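Local coordinates for quinonprotein alcohol dehydrogenase-like protein (Bacteroides thetaiotaomicron VPI-5482, PDB 4R5O), which is of unknown function but binds calcium ions and joins an immunoglobulin-like beta-sandwich to a seven-bladed beta-propeller, at residues Val248-Val253 with Ala266-Asp271. Sequence-based numbering, arbitrary orientation.
Sequences VKYYDV and AVTELD. With CA (calcium ion), chain K.
Thr268 and Leu270 grip the ring of Tyr250 from two directions, on the outer side of a beta-propeller blade where strand 268-270 pairs antiparallel with strand 246-252. Thr268 CB sits over one ring face, 3.8 Å from the Tyr250 centroid in a CH-pi contact, and Thr268 CG2 carries on toward the phenol end. Leu270 arrives instead at the ring edge, crossing at about a right angle, with CD2 3.7 Å from Tyr250 CE2. The ring reaches this spot because CG lies between the backbone N and the carbonyl carbon (chi1 64°), and Phe307 meets it edge-to-face. With an alanine in place of Tyr250, Thr268 CB is likely to lose the ring face it packs on, Leu270 CD2 the ring edge beside it, and Phe307 its aromatic partner.

Beneath these side chains, Tyr250 and Thr268 form a hydrogen-bonded pair: Tyr250 N donates to Thr268 O at 2.8 Å, and Thr268 N returns a bond to Tyr250 O. Leu270 N, 2.9 Å from Val248 O, adds a third rung.

On the other sheet face, Val267 lies alongside Tyr251, both pointing the same way, and its CG2 rests over the ring, 4.0 Å from the centroid. That same methyl meets Lys249 CB. Lys249 then runs beside Glu269, methylenes touching, but their charges stop short of a salt bridge, with NZ and OE2 4.5 Å apart; the Lys249 chain bends at chi4 (70°), and its NZ hydrogen-bonds to Lys247 O and forms a salt bridge with Asp240.

At the polar end of strand 246-252, Asp252 N-caps helix 253-258, its OD2 accepting hydrogen bonds from Glu255 N and from a water on the calcium. The ion itself is bound by Asp252 OD1 at 2.5 Å and by four waters.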
# COMPACT_ATOMS: atom_id res chain seq x y z
N VAL A 248 20.89 -8.88 -15.00
CA VAL A 248 20.15 -9.39 -13.84
C VAL A 248 21.17 -10.10 -12.98
O VAL A 248 22.02 -10.83 -13.50
CB VAL A 248 18.93 -10.30 -14.21
CG1 VAL A 248 18.39 -11.06 -13.01
CG2 VAL A 248 17.82 -9.50 -14.86
N LYS A 249 21.15 -9.83 -11.67
CA LYS A 249 22.06 -10.46 -10.72
C LYS A 249 21.29 -11.20 -9.67
O LYS A 249 20.18 -10.79 -9.32
CB LYS A 249 22.96 -9.41 -10.09
CG LYS A 249 23.86 -8.76 -11.13
CD LYS A 249 24.72 -7.67 -10.57
CE LYS A 249 25.26 -6.81 -11.67
NZ LYS A 249 24.17 -6.01 -12.29
N TYR A 250 21.81 -12.33 -9.21
CA TYR A 250 21.11 -13.03 -8.14
C TYR A 250 22.11 -13.33 -7.00
O TYR A 250 23.32 -13.38 -7.20
CB TYR A 250 20.38 -14.30 -8.61
CG TYR A 250 21.24 -15.42 -9.15
CD1 TYR A 250 21.77 -16.39 -8.31
CD2 TYR A 250 21.41 -15.58 -10.52
CE1 TYR A 250 22.51 -17.46 -8.80
CE2 TYR A 250 22.15 -16.65 -11.03
CZ TYR A 250 22.69 -17.59 -10.17
OH TYR A 250 23.44 -18.64 -10.66
N TYR A 251 21.54 -13.44 -5.80
CA TYR A 251 22.19 -13.71 -4.52
C TYR A 251 21.54 -14.95 -3.91
O TYR A 251 20.44 -15.32 -4.31
CB TYR A 251 22.08 -12.47 -3.59
CG TYR A 251 22.64 -11.19 -4.17
CD1 TYR A 251 21.92 -10.45 -5.11
CD2 TYR A 251 23.86 -10.67 -3.74
CE1 TYR A 251 22.45 -9.30 -5.69
CE2 TYR A 251 24.38 -9.48 -4.27
CZ TYR A 251 23.66 -8.80 -5.25
OH TYR A 251 24.15 -7.64 -5.82
N ASP A 252 22.21 -15.60 -2.97
CA ASP A 252 21.65 -16.78 -2.31
C ASP A 252 20.89 -16.33 -1.07
O ASP A 252 21.45 -15.58 -0.27
CB ASP A 252 22.78 -17.77 -1.98
CG ASP A 252 22.29 -19.07 -1.41
OD1 ASP A 252 21.83 -19.93 -2.20
OD2 ASP A 252 22.41 -19.26 -0.18
N VAL A 253 19.62 -16.76 -0.92
CA VAL A 253 18.76 -16.37 0.21
C VAL A 253 19.43 -16.79 1.54
O VAL A 253 19.52 -15.97 2.44
CB VAL A 253 17.32 -16.96 0.07
CG1 VAL A 253 16.51 -16.86 1.36
CG2 VAL A 253 16.57 -16.31 -1.10
N ALA A 266 28.02 -13.46 -2.37
CA ALA A 266 28.34 -13.74 -3.77
C ALA A 266 27.18 -13.34 -4.68
O ALA A 266 26.01 -13.61 -4.38
CB ALA A 266 28.68 -15.20 -3.96
N VAL A 267 27.52 -12.69 -5.79
CA VAL A 267 26.56 -12.21 -6.76
C VAL A 267 26.89 -12.86 -8.08
O VAL A 267 28.05 -12.90 -8.48
CB VAL A 267 26.51 -10.66 -6.83
CG1 VAL A 267 27.88 -10.02 -7.00
CG2 VAL A 267 25.52 -10.16 -7.87
N THR A 268 25.89 -13.44 -8.73
CA THR A 268 26.02 -14.10 -10.02
C THR A 268 25.16 -13.38 -11.02
O THR A 268 24.04 -13.00 -10.68
CB THR A 268 25.61 -15.55 -9.88
OG1 THR A 268 26.29 -16.11 -8.77
CG2 THR A 268 25.83 -16.35 -11.15
N GLU A 269 25.66 -13.21 -12.24
CA GLU A 269 24.92 -12.56 -13.32
C GLU A 269 24.26 -13.60 -14.20
O GLU A 269 24.80 -14.68 -14.40
CB GLU A 269 25.82 -11.66 -14.18
CG GLU A 269 26.35 -10.41 -13.50
CD GLU A 269 27.29 -9.57 -14.35
OE1 GLU A 269 27.77 -10.09 -15.39
OE2 GLU A 269 27.60 -8.43 -13.95
N LEU A 270 23.08 -13.25 -14.71
CA LEU A 270 22.31 -13.99 -15.71
C LEU A 270 22.45 -13.24 -17.01
O LEU A 270 22.63 -12.03 -16.97
CB LEU A 270 20.82 -14.18 -15.31
CG LEU A 270 20.49 -15.16 -14.18
CD1 LEU A 270 19.01 -15.13 -13.88
CD2 LEU A 270 20.92 -16.58 -14.53
N ASP A 271 22.39 -13.93 -18.16
CA ASP A 271 22.52 -13.28 -19.46
C ASP A 271 21.19 -12.59 -19.80
O ASP A 271 20.43 -13.07 -20.65
CB ASP A 271 22.96 -14.28 -20.55
CG ASP A 271 23.31 -13.70 -21.92
OD1 ASP A 271 23.58 -12.46 -22.01
OD2 ASP A 271 23.36 -14.48 -22.90
CA CA K . 20.63 -22.07 -1.77
O HOH W 1 21.87 -21.84 0.15
O HOH W 2 19.36 -22.61 -4.27
O HOH W 3 23.12 -22.53 -2.24
O HOH W 4 18.38 -21.37 -0.29